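Local coordinates for protein type II restriction enzyme ngomi (Neisseria gonorrhoeae, PDB 1FIU) that recognises the double-stranded DNA sequence 5'-GCCGGC-3' as a homotetramer and, with magnesium ions, cleaves it after the first G, at residues A151-N154 / F158-D161; T220-P223 / R227-S230; T6-I11 / V77-E82; A68-C73 / V94-S99; A106-Y111 / I142-L147. All blocks are in the same frame, centred on the assembly; numbering follows the deposited sequence.

Contact 1. Residues A151-N154 / F158-D161; sequences AEIN and FLVD
The turn that leaves the short helix 150-153 is tied back on itself by N154, the first residue beyond the helical conformation, whose side-chain amide reads the backbone of the loop 158-161. OD1 of N154 takes two amide hydrogens: V160 N approaches at 2.9 Å in the carbonyl plane, on a lone pair, whereas L159 N, 2.8 Å from OD1, sits well above that plane and makes a more bent bond (136°). The other end of the same amide donates, N154 ND2 reaching V160 O at 3.0 Å along a nearly straight N-H (165°) within its own amide plane. Asparagine suits the place because it carries an acceptor and a donor on one short flat group. Aliphatic groups pack beside these bonds. With I153 CG1 beside the backbone N (chi1 -71°), I153 CG2 falls anti to it and lies 4.0 Å from V160 CG2. L159 CD1 makes van der Waals contact with I153 O at 3.5 Å; that carbonyl accepts its hydrogen bond from H86 NE2 of the second subunit. With three bonds, both ends of the amide are engaged, so its rotation is fixed and the loop backbone is held in a set position at a subunit boundary.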
# COMPACT_ATOMS: atom_id res chain seq x y z
N ALA I 151 -0.80 9.33 38.47
CA ALA I 151 -1.23 10.53 39.16
C ALA I 151 -1.53 11.69 38.20
O ALA I 151 -2.32 12.57 38.55
CB ALA I 151 -0.16 10.95 40.22
N GLU I 152 -0.89 11.68 37.02
CA GLU I 152 -1.13 12.71 36.02
C GLU I 152 -2.48 12.39 35.35
O GLU I 152 -3.33 13.27 35.15
CB GLU I 152 -0.00 12.73 34.97
CG GLU I 152 -0.25 13.64 33.76
CD GLU I 152 -0.56 15.07 34.15
OE1 GLU I 152 -0.17 15.49 35.27
OE2 GLU I 152 -1.18 15.79 33.32
N ILE I 153 -2.67 11.12 35.01
CA ILE I 153 -3.94 10.71 34.41
C ILE I 153 -5.05 11.03 35.40
O ILE I 153 -6.11 11.54 35.03
CB ILE I 153 -3.93 9.17 34.09
CG1 ILE I 153 -2.98 8.92 32.91
CG2 ILE I 153 -5.37 8.67 33.70
CD1 ILE I 153 -2.63 7.46 32.68
N ASN I 154 -4.78 10.78 36.69
CA ASN I 154 -5.76 11.01 37.73
C ASN I 154 -5.71 12.40 38.36
O ASN I 154 -6.29 12.64 39.41
CB ASN I 154 -5.56 9.98 38.86
CG ASN I 154 -5.86 8.55 38.45
OD1 ASN I 154 -6.68 8.31 37.55
ND2 ASN I 154 -5.23 7.59 39.13
N PHE I 158 -10.28 10.35 40.05
CA PHE I 158 -9.74 9.00 40.17
C PHE I 158 -10.23 8.18 38.96
O PHE I 158 -11.28 7.56 39.02
CB PHE I 158 -10.23 8.36 41.47
CG PHE I 158 -9.74 6.94 41.69
CD1 PHE I 158 -8.46 6.55 41.30
CD2 PHE I 158 -10.56 6.00 42.32
CE1 PHE I 158 -7.99 5.25 41.53
CE2 PHE I 158 -10.09 4.69 42.55
CZ PHE I 158 -8.82 4.32 42.16
N LEU I 159 -9.45 8.20 37.88
CA LEU I 159 -9.81 7.51 36.63
C LEU I 159 -9.30 6.08 36.50
O LEU I 159 -10.01 5.21 36.00
CB LEU I 159 -9.32 8.32 35.42
CG LEU I 159 -9.75 9.79 35.29
CD1 LEU I 159 -9.23 10.36 33.95
CD2 LEU I 159 -11.27 9.90 35.37
N VAL I 160 -8.06 5.83 36.91
CA VAL I 160 -7.49 4.50 36.79
C VAL I 160 -6.68 4.01 38.00
O VAL I 160 -6.18 4.81 38.81
CB VAL I 160 -6.51 4.41 35.56
CG1 VAL I 160 -7.23 4.81 34.25
CG2 VAL I 160 -5.26 5.31 35.80
N ASP I 161 -6.61 2.69 38.13
CA ASP I 161 -5.75 2.05 39.13
C ASP I 161 -5.00 0.96 38.36
O ASP I 161 -5.04 0.96 37.13
CB ASP I 161 -6.53 1.53 40.35
CG ASP I 161 -7.43 0.35 40.06
OD1 ASP I 161 -7.52 -0.16 38.92
OD2 ASP I 161 -8.08 -0.07 41.04

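Contact 2. Residues T220-P223 / R227-S230; sequences TAEP and RISS
E222 and I228 mark the closest backbone approach, their CA atoms 6.4 Å apart, where the chain leaves strand 215-220 and turns into helix 225-232. An ST turn shapes the first segment: T220 OG1 accepts E222 N at 3.1 Å, and this hydroxyl also bonds to K187 O. With E222 CG anti to the backbone N (chi1 168°), CG lies 3.6 Å from R227 CB; the bend at chi2 (57°) then brings the carboxylate over R227 CB and CD, with E222 OE1 3.5 Å from R227 CD. The arginine, extended from CG to NE, runs past the carboxylate, and the two charged planes stand 75° apart. E222 OE1 and R227 NH1, 4.6 Å apart, are not in direct contact; a water bridges them, donating to E222 OE1 at 2.6 Å and accepting from R227 NH1. This strand-loop-helix connection belongs to the PDDEXK nuclease core and borders the DNA. Arginine offers methylenes to E222 and a guanidinium that is held by D34 in a salt bridge and reaches a guanine O6 only weakly, while T224 OG1 bonds to E222 OE1. I228 supplies the apolar part, its CD1 3.5 Å from E222 O and its CG1 3.9 Å from E222 CG.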
# COMPACT_ATOMS: atom_id res chain seq x y z
N THR I 220 11.63 21.69 3.54
CA THR I 220 12.61 21.89 2.48
C THR I 220 12.93 23.35 2.21
O THR I 220 12.12 24.24 2.48
CB THR I 220 12.10 21.21 1.16
OG1 THR I 220 13.14 21.20 0.18
CG2 THR I 220 10.88 21.96 0.60
N ALA I 221 14.14 23.60 1.68
CA ALA I 221 14.51 24.96 1.30
C ALA I 221 14.62 25.01 -0.23
O ALA I 221 15.15 25.97 -0.78
CB ALA I 221 15.82 25.38 1.94
N GLU I 222 14.11 23.98 -0.92
CA GLU I 222 14.15 23.97 -2.39
C GLU I 222 13.40 25.20 -2.93
O GLU I 222 12.24 25.44 -2.58
CB GLU I 222 13.53 22.67 -2.92
CG GLU I 222 13.25 22.69 -4.44
CD GLU I 222 14.50 22.97 -5.26
OE1 GLU I 222 14.38 23.65 -6.30
OE2 GLU I 222 15.61 22.50 -4.87
N PRO I 223 14.03 25.98 -3.83
CA PRO I 223 13.31 27.16 -4.32
C PRO I 223 12.24 26.97 -5.40
O PRO I 223 11.31 27.78 -5.50
CB PRO I 223 14.45 28.08 -4.81
CG PRO I 223 15.45 27.11 -5.31
CD PRO I 223 15.45 26.02 -4.22
N ARG I 227 10.32 21.26 -8.39
CA ARG I 227 11.04 20.26 -7.60
C ARG I 227 10.32 19.97 -6.29
O ARG I 227 10.27 18.82 -5.85
CB ARG I 227 12.48 20.73 -7.38
CG ARG I 227 13.39 20.29 -8.54
CD ARG I 227 14.71 21.04 -8.59
NE ARG I 227 15.57 20.42 -9.59
CZ ARG I 227 16.56 21.04 -10.23
NH1 ARG I 227 16.84 22.31 -9.99
NH2 ARG I 227 17.29 20.36 -11.10
N ILE I 228 9.73 20.99 -5.68
CA ILE I 228 8.96 20.76 -4.45
C ILE I 228 7.81 19.78 -4.77
O ILE I 228 7.52 18.86 -3.97
CB ILE I 228 8.33 22.08 -3.95
CG1 ILE I 228 9.43 23.04 -3.50
CG2 ILE I 228 7.30 21.79 -2.82
CD1 ILE I 228 8.93 24.46 -3.36
N SER I 229 7.17 19.95 -5.93
CA SER I 229 6.03 19.12 -6.31
C SER I 229 6.35 17.63 -6.42
O SER I 229 5.44 16.80 -6.28
CB SER I 229 5.39 19.62 -7.63
OG SER I 229 6.14 19.19 -8.76
N SER I 230 7.62 17.29 -6.65
CA SER I 230 8.01 15.89 -6.79
C SER I 230 7.81 15.11 -5.47
O SER I 230 7.76 13.90 -5.49
CB SER I 230 9.47 15.74 -7.27
OG SER I 230 10.41 16.18 -6.31
O HOH W 1 16.40 24.30 -7.82

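Contact 3. Residues T6-I11 / V77-E82; sequences TQERRI and VQSAFE
E8 and S79 meet where two helices, 4-18 near the N terminus and 62-81, come side by side; within segments 6-11 and 77-82 the closest CA atoms are those of E8 and A80, 6.8 Å apart. The contact is small and lies toward the surface, which suits a polar pair. E8 has CG anti to its carbonyl carbon (chi1 -73°) and then bends again at chi2 (-66°), so that the side chain curls across the gap between the helices and presents its carboxylate to S79. On the facing helix S79 holds OG anti to its backbone N (chi1 -166°), which sends the hydroxyl out toward the carboxylate. A serine there is short enough to let the glutamate come close and still offers a polar atom. A80 lies beside it, its small methyl adding little bulk between the helices; A80 also packs on P281 of helix 280-283. The neighbouring R9 uses a different face of its helix, in salt bridges with E248 and D276, and touches I164 of the second subunit. At the meeting point S79 CB is 3.4 Å from E8 OE1. S79 OG is equally far from both carboxylate oxygens, 3.2 Å from E8 OE1 and 3.2 Å from E8 OE2.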
# COMPACT_ATOMS: atom_id res chain seq x y z
N THR I 6 6.47 34.59 14.75
CA THR I 6 7.11 35.37 13.71
C THR I 6 8.57 35.58 14.14
O THR I 6 9.50 35.46 13.34
CB THR I 6 6.40 36.73 13.51
OG1 THR I 6 5.04 36.49 13.11
CG2 THR I 6 7.09 37.57 12.42
N GLN I 7 8.76 35.86 15.43
CA GLN I 7 10.10 36.05 15.96
C GLN I 7 10.92 34.76 15.81
O GLN I 7 12.09 34.79 15.42
CB GLN I 7 10.03 36.46 17.43
CG GLN I 7 9.36 37.81 17.63
CD GLN I 7 9.40 38.30 19.05
OE1 GLN I 7 10.43 38.19 19.73
NE2 GLN I 7 8.28 38.86 19.52
N GLU I 8 10.30 33.62 16.09
CA GLU I 8 10.99 32.34 15.96
C GLU I 8 11.37 32.05 14.51
O GLU I 8 12.42 31.49 14.23
CB GLU I 8 10.12 31.20 16.48
CG GLU I 8 9.97 31.15 17.98
CD GLU I 8 11.28 30.83 18.69
OE1 GLU I 8 12.10 30.07 18.13
OE2 GLU I 8 11.47 31.33 19.82
N ARG I 9 10.48 32.41 13.58
CA ARG I 9 10.73 32.19 12.16
C ARG I 9 11.93 33.03 11.72
O ARG I 9 12.77 32.57 10.95
CB ARG I 9 9.48 32.57 11.34
CG ARG I 9 9.55 32.22 9.85
CD ARG I 9 8.29 32.69 9.16
NE ARG I 9 8.18 32.27 7.77
CZ ARG I 9 8.60 32.98 6.73
NH1 ARG I 9 9.16 34.17 6.90
NH2 ARG I 9 8.42 32.51 5.50
N ARG I 10 12.02 34.25 12.24
CA ARG I 10 13.16 35.10 11.89
C ARG I 10 14.46 34.56 12.47
O ARG I 10 15.50 34.61 11.83
CB ARG I 10 12.90 36.54 12.36
CG ARG I 10 11.69 37.12 11.64
CD ARG I 10 11.39 38.58 11.97
NE ARG I 10 10.18 39.02 11.27
CZ ARG I 10 9.78 40.28 11.17
NH1 ARG I 10 10.49 41.25 11.73
NH2 ARG I 10 8.66 40.57 10.52
N ILE I 11 14.39 34.02 13.68
CA ILE I 11 15.56 33.44 14.31
C ILE I 11 16.04 32.25 13.48
O ILE I 11 17.24 32.03 13.32
CB ILE I 11 15.22 32.99 15.76
CG1 ILE I 11 15.04 34.24 16.64
CG2 ILE I 11 16.30 32.08 16.30
CD1 ILE I 11 14.49 33.94 18.03
N VAL I 77 11.73 23.82 15.64
CA VAL I 77 10.58 23.02 16.05
C VAL I 77 10.52 22.90 17.56
O VAL I 77 9.46 23.11 18.18
CB VAL I 77 10.60 21.62 15.39
CG1 VAL I 77 9.54 20.70 16.06
CG2 VAL I 77 10.27 21.75 13.89
N GLN I 78 11.65 22.61 18.17
CA GLN I 78 11.71 22.48 19.62
C GLN I 78 11.24 23.75 20.32
O GLN I 78 10.37 23.72 21.20
CB GLN I 78 13.14 22.16 20.04
CG GLN I 78 13.31 21.85 21.52
CD GLN I 78 14.77 21.63 21.88
OE1 GLN I 78 15.62 22.49 21.64
NE2 GLN I 78 15.08 20.46 22.46
N SER I 79 11.77 24.89 19.89
CA SER I 79 11.42 26.16 20.52
C SER I 79 9.97 26.59 20.33
O SER I 79 9.32 27.05 21.27
CB SER I 79 12.38 27.24 20.00
OG SER I 79 12.30 28.40 20.81
N ALA I 80 9.44 26.46 19.12
CA ALA I 80 8.07 26.88 18.88
C ALA I 80 7.03 25.91 19.48
O ALA I 80 6.03 26.35 20.07
CB ALA I 80 7.83 27.04 17.36
N PHE I 81 7.28 24.60 19.37
CA PHE I 81 6.33 23.63 19.89
C PHE I 81 6.22 23.70 21.41
O PHE I 81 5.14 23.45 21.98
CB PHE I 81 6.75 22.21 19.45
CG PHE I 81 5.70 21.16 19.71
CD1 PHE I 81 4.43 21.27 19.16
CD2 PHE I 81 6.00 20.06 20.51
CE1 PHE I 81 3.46 20.29 19.39
CE2 PHE I 81 5.04 19.08 20.75
CZ PHE I 81 3.77 19.19 20.19
N GLU I 82 7.32 24.07 22.05
CA GLU I 82 7.36 24.21 23.50
C GLU I 82 6.31 25.22 23.98
O GLU I 82 5.81 25.11 25.11
CB GLU I 82 8.75 24.65 23.95
CG GLU I 82 8.90 24.74 25.46
CD GLU I 82 10.32 25.06 25.90
OE1 GLU I 82 11.14 25.47 25.05
OE2 GLU I 82 10.62 24.90 27.11

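Contact 4. Residues A68-C73 / V94-S99; sequences AFEAIC and VKQVGS. With nucleotides of chain C.
Hydrogen bonding between E70 and Q96 dominates this junction of helix 62-81 with the end of strand 92-96, outermost in this chain's sheet. Q96 NE2 donates to E70 OE1 at 2.9 Å with a nearly straight N-H (167°), meeting the oxygen on its anti side, with E70 OE1 close to the amide plane of Q96. Both side chains are extended beyond CG, and they cross at about a right angle with carboxylate and amide planes 76° apart. Glutamine suits the strand end because its length spans the gap and its amide can donate to a carboxylate; the same NE2 also makes a weak bond to N67 O. A water accepts from G98 N at 2.6 Å and probably donates to E70 OE1. At G98's backbone angles a CB would press on the carbonyl O of V97. Van der Waals contacts complete the set: A71 CB lies 3.5 Å from Q96 OE1, a methyl small enough to let the amide lie against the helix, and S99 CB packs 3.4 Å from C4' of DG4 of chain C. E70 also touches a DNA sugar. The bond from Q96 probably helps to position the carboxylate of E70, about 4 Å from a bound magnesium ion and next to its ligand D140.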
# COMPACT_ATOMS: atom_id res chain seq x y z
N ALA I 68 23.43 20.81 8.74
CA ALA I 68 23.11 22.05 9.41
C ALA I 68 21.64 22.40 9.28
O ALA I 68 21.04 22.91 10.22
CB ALA I 68 24.00 23.21 8.86
N PHE I 69 21.05 22.10 8.13
CA PHE I 69 19.64 22.41 7.92
C PHE I 69 18.80 21.55 8.88
O PHE I 69 17.82 22.03 9.44
CB PHE I 69 19.24 22.15 6.44
CG PHE I 69 17.82 22.56 6.10
CD1 PHE I 69 17.37 23.88 6.30
CD2 PHE I 69 16.92 21.63 5.56
CE1 PHE I 69 16.08 24.26 5.97
CE2 PHE I 69 15.61 22.01 5.22
CZ PHE I 69 15.19 23.32 5.43
N GLU I 70 19.19 20.29 9.06
CA GLU I 70 18.46 19.43 9.98
C GLU I 70 18.54 20.01 11.38
O GLU I 70 17.54 20.11 12.09
CB GLU I 70 19.06 18.01 10.02
CG GLU I 70 18.83 17.16 8.79
CD GLU I 70 19.51 15.80 8.87
OE1 GLU I 70 20.08 15.48 9.94
OE2 GLU I 70 19.45 15.04 7.88
N ALA I 71 19.74 20.39 11.80
CA ALA I 71 19.92 20.92 13.15
C ALA I 71 19.11 22.19 13.41
O ALA I 71 18.44 22.32 14.43
CB ALA I 71 21.41 21.18 13.42
N ILE I 72 19.16 23.13 12.46
CA ILE I 72 18.44 24.38 12.60
C ILE I 72 16.92 24.16 12.57
O ILE I 72 16.18 24.82 13.30
CB ILE I 72 18.93 25.36 11.52
CG1 ILE I 72 20.39 25.73 11.86
CG2 ILE I 72 18.06 26.58 11.46
CD1 ILE I 72 21.16 26.47 10.76
N CYS I 73 16.46 23.24 11.72
CA CYS I 73 15.03 22.91 11.69
C CYS I 73 14.61 22.34 13.04
O CYS I 73 13.54 22.70 13.57
CB CYS I 73 14.74 21.89 10.59
SG CYS I 73 14.58 22.64 8.92
N VAL I 94 12.58 16.73 21.19
CA VAL I 94 12.76 16.94 19.75
C VAL I 94 14.23 16.71 19.47
O VAL I 94 15.08 17.30 20.14
CB VAL I 94 12.41 18.38 19.33
CG1 VAL I 94 12.61 18.55 17.81
CG2 VAL I 94 11.00 18.71 19.71
N LYS I 95 14.55 15.86 18.51
CA LYS I 95 15.96 15.67 18.25
C LYS I 95 16.34 15.24 16.85
O LYS I 95 15.60 14.54 16.14
CB LYS I 95 16.59 14.70 19.24
CG LYS I 95 16.26 13.24 18.99
CD LYS I 95 17.09 12.32 19.87
CE LYS I 95 16.77 10.87 19.58
NZ LYS I 95 17.44 9.93 20.52
N GLN I 96 17.53 15.71 16.47
CA GLN I 96 18.10 15.38 15.19
C GLN I 96 18.64 13.98 15.44
O GLN I 96 19.40 13.75 16.40
CB GLN I 96 19.20 16.38 14.85
CG GLN I 96 19.95 16.01 13.62
CD GLN I 96 21.04 16.99 13.28
OE1 GLN I 96 21.51 17.76 14.12
NE2 GLN I 96 21.45 16.97 12.02
N VAL I 97 18.25 13.03 14.61
CA VAL I 97 18.67 11.66 14.83
C VAL I 97 20.10 11.29 14.45
O VAL I 97 20.88 10.88 15.31
CB VAL I 97 17.72 10.68 14.13
CG1 VAL I 97 18.13 9.25 14.46
CG2 VAL I 97 16.29 10.94 14.60
N GLY I 98 20.43 11.42 13.17
CA GLY I 98 21.76 11.06 12.70
C GLY I 98 21.79 9.62 12.22
O GLY I 98 21.54 8.71 13.00
N SER I 99 22.10 9.42 10.93
CA SER I 99 22.15 8.08 10.32
C SER I 99 22.86 7.04 11.19
O SER I 99 22.72 5.83 10.97
CB SER I 99 22.83 8.15 8.95
OG SER I 99 24.14 8.68 9.05
P DG C 4 23.42 4.43 4.50
OP1 DG C 4 23.62 3.75 5.80
OP2 DG C 4 22.83 3.66 3.35
O5' DG C 4 22.55 5.74 4.74
C5' DG C 4 22.79 6.58 5.89
C4' DG C 4 22.61 8.04 5.52
O4' DG C 4 23.67 8.45 4.62
C3' DG C 4 21.30 8.40 4.82
O3' DG C 4 21.09 9.76 5.17
C2' DG C 4 21.70 8.38 3.35
C1' DG C 4 23.11 8.92 3.39
N9 DG C 4 23.98 8.41 2.34
C8 DG C 4 23.84 7.24 1.64
N7 DG C 4 24.85 6.98 0.86
C5 DG C 4 25.70 8.06 1.05
C6 DG C 4 26.98 8.33 0.50
O6 DG C 4 27.66 7.62 -0.25
N1 DG C 4 27.48 9.56 0.93
C2 DG C 4 26.83 10.41 1.80
N2 DG C 4 27.46 11.57 2.07
N3 DG C 4 25.65 10.15 2.35
C4 DG C 4 25.15 8.97 1.93
O HOH W 2 19.49 12.96 11.31

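Contact 5. Residues A106-Y111 / I142-L147; sequences ARYQQY and IVTRNL
Y108 reaches from the loop after strand 92-96 onto strand 141-145, touching I142 and T144. From CB, the ring is carried beside the backbone N and anti to the carbonyl carbon (chi1 -54°), pointing it at the strand. CD2 is the first ring atom to meet it, at 3.8 Å from T144 CG2, and CE2 comes closer, 3.4 Å from the same methyl. T144 CG2 lies over one ring face, 3.8 Å from the centroid and 28° off the normal, a CH-pi contact; threonine suits the spot by placing a single methyl there, anti to its carbonyl carbon. At the CE1 side of the ring, I142 CD1 approaches obliquely, 3.6 Å from CE1, and this isoleucine tip, the end of a long branch coming from the opposite direction, also lies 3.7 Å from CZ. At the tip of the side chain, Y108 OH is 3.5 Å from I142 CD1 and finds its polar partner in E104, to whose OE2 it hydrogen-bonds, so an otherwise apolar contact has its hydroxyl satisfied. Y108 also packs on L180 of strand 179-187. Here a loop tyrosine packs on the central sheet of a PDDEXK-clan nuclease, on the strand directly after the magnesium ligand D140.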
# COMPACT_ATOMS: atom_id res chain seq x y z
N ALA I 106 13.12 1.84 16.86
CA ALA I 106 12.65 0.71 17.68
C ALA I 106 12.69 1.04 19.16
O ALA I 106 12.26 0.24 19.99
CB ALA I 106 13.45 -0.56 17.40
N ARG I 107 13.20 2.22 19.51
CA ARG I 107 13.20 2.61 20.91
C ARG I 107 11.83 3.19 21.27
O ARG I 107 11.56 3.48 22.43
CB ARG I 107 14.28 3.67 21.18
CG ARG I 107 15.66 3.24 20.72
CD ARG I 107 16.79 3.95 21.45
NE ARG I 107 16.71 5.40 21.36
CZ ARG I 107 17.66 6.21 21.83
NH1 ARG I 107 18.73 5.69 22.42
NH2 ARG I 107 17.54 7.52 21.71
N TYR I 108 10.96 3.31 20.26
CA TYR I 108 9.63 3.88 20.48
C TYR I 108 8.55 2.84 20.33
O TYR I 108 8.65 1.89 19.56
CB TYR I 108 9.41 5.07 19.54
CG TYR I 108 10.55 6.03 19.74
CD1 TYR I 108 11.59 6.10 18.84
CD2 TYR I 108 10.67 6.74 20.94
CE1 TYR I 108 12.76 6.84 19.13
CE2 TYR I 108 11.82 7.47 21.24
CZ TYR I 108 12.86 7.51 20.33
OH TYR I 108 14.02 8.18 20.65
N GLN I 109 7.51 3.03 21.11
CA GLN I 109 6.44 2.08 21.20
C GLN I 109 5.86 1.48 19.93
O GLN I 109 5.77 0.26 19.82
CB GLN I 109 5.34 2.69 22.03
CG GLN I 109 4.57 1.69 22.78
CD GLN I 109 3.66 2.34 23.79
OE1 GLN I 109 4.12 3.08 24.69
NE2 GLN I 109 2.37 2.09 23.66
N GLN I 110 5.48 2.33 18.97
CA GLN I 110 4.86 1.80 17.78
C GLN I 110 5.75 0.97 16.89
O GLN I 110 5.25 0.28 16.01
CB GLN I 110 4.26 2.93 16.92
CG GLN I 110 3.41 3.90 17.71
CD GLN I 110 4.16 5.17 18.01
OE1 GLN I 110 5.18 5.16 18.72
NE2 GLN I 110 3.70 6.28 17.42
N TYR I 111 7.07 1.01 17.11
CA TYR I 111 8.00 0.24 16.27
C TYR I 111 8.99 -0.63 17.05
O TYR I 111 9.96 -1.15 16.48
CB TYR I 111 8.79 1.22 15.38
CG TYR I 111 7.88 2.08 14.50
CD1 TYR I 111 7.50 3.36 14.91
CD2 TYR I 111 7.32 1.56 13.34
CE1 TYR I 111 6.56 4.11 14.17
CE2 TYR I 111 6.36 2.30 12.59
CZ TYR I 111 6.00 3.55 13.02
OH TYR I 111 5.05 4.26 12.34
N ILE I 142 13.13 13.59 14.95
CA ILE I 142 11.96 12.96 15.52
C ILE I 142 11.47 13.77 16.70
O ILE I 142 12.26 14.49 17.35
CB ILE I 142 12.20 11.49 16.02
CG1 ILE I 142 13.30 11.45 17.09
CG2 ILE I 142 12.47 10.57 14.85
CD1 ILE I 142 13.57 10.04 17.66
N VAL I 143 10.16 13.72 16.93
CA VAL I 143 9.55 14.33 18.12
C VAL I 143 8.97 13.12 18.85
O VAL I 143 8.34 12.28 18.23
CB VAL I 143 8.41 15.30 17.79
CG1 VAL I 143 7.87 15.94 19.09
CG2 VAL I 143 8.92 16.40 16.86
N THR I 144 9.22 13.03 20.15
CA THR I 144 8.72 11.90 20.94
C THR I 144 8.00 12.40 22.19
O THR I 144 8.22 13.53 22.63
CB THR I 144 9.87 10.96 21.36
OG1 THR I 144 10.81 11.69 22.17
CG2 THR I 144 10.61 10.45 20.12
N ARG I 145 7.12 11.55 22.73
CA ARG I 145 6.36 11.87 23.95
C ARG I 145 6.69 10.84 25.02
O ARG I 145 6.54 9.65 24.80
CB ARG I 145 4.84 11.81 23.69
CG ARG I 145 4.03 12.44 24.83
CD ARG I 145 2.54 12.32 24.61
NE ARG I 145 1.81 12.92 25.73
CZ ARG I 145 0.50 13.12 25.75
NH1 ARG I 145 -0.24 12.76 24.70
NH2 ARG I 145 -0.09 13.67 26.81
N ASN I 146 7.15 11.32 26.17
CA ASN I 146 7.44 10.43 27.29
C ASN I 146 6.13 10.00 27.93
O ASN I 146 5.12 10.69 27.83
CB ASN I 146 8.32 11.16 28.30
CG ASN I 146 9.76 11.26 27.85
OD1 ASN I 146 10.51 12.14 28.31
ND2 ASN I 146 10.17 10.35 26.97
N LEU I 147 6.16 8.85 28.59
CA LEU I 147 4.95 8.32 29.21
C LEU I 147 4.57 9.07 30.47
O LEU I 147 5.36 9.85 30.99
CB LEU I 147 5.15 6.84 29.47
CG LEU I 147 5.62 6.09 28.22
CD1 LEU I 147 5.69 4.61 28.52
CD2 LEU I 147 4.66 6.33 27.03

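Overall arrangement
Starting at the N terminus, contact 3 brings helix 4-18 beside the far end of helix 62-81, closing a loop of 65 residues. Contact 4 opens within that loop and crosses contact 3, since it joins an earlier part of helix 62-81 to strand 92-96; V94 packs on V77 and Q78 between them. Contact 5 then returns a loop to strand 141-145, neighbour of 92-96 in the sheet, and touches contact 4 through K95 and I142. In series come the two short loops of contacts 1 and 2: the first in the outlying arm that meets the second subunit, the second at the end of strand 215-220, across the chain's centre from contact 1, where T220 and A221 touch F69 of contact 4.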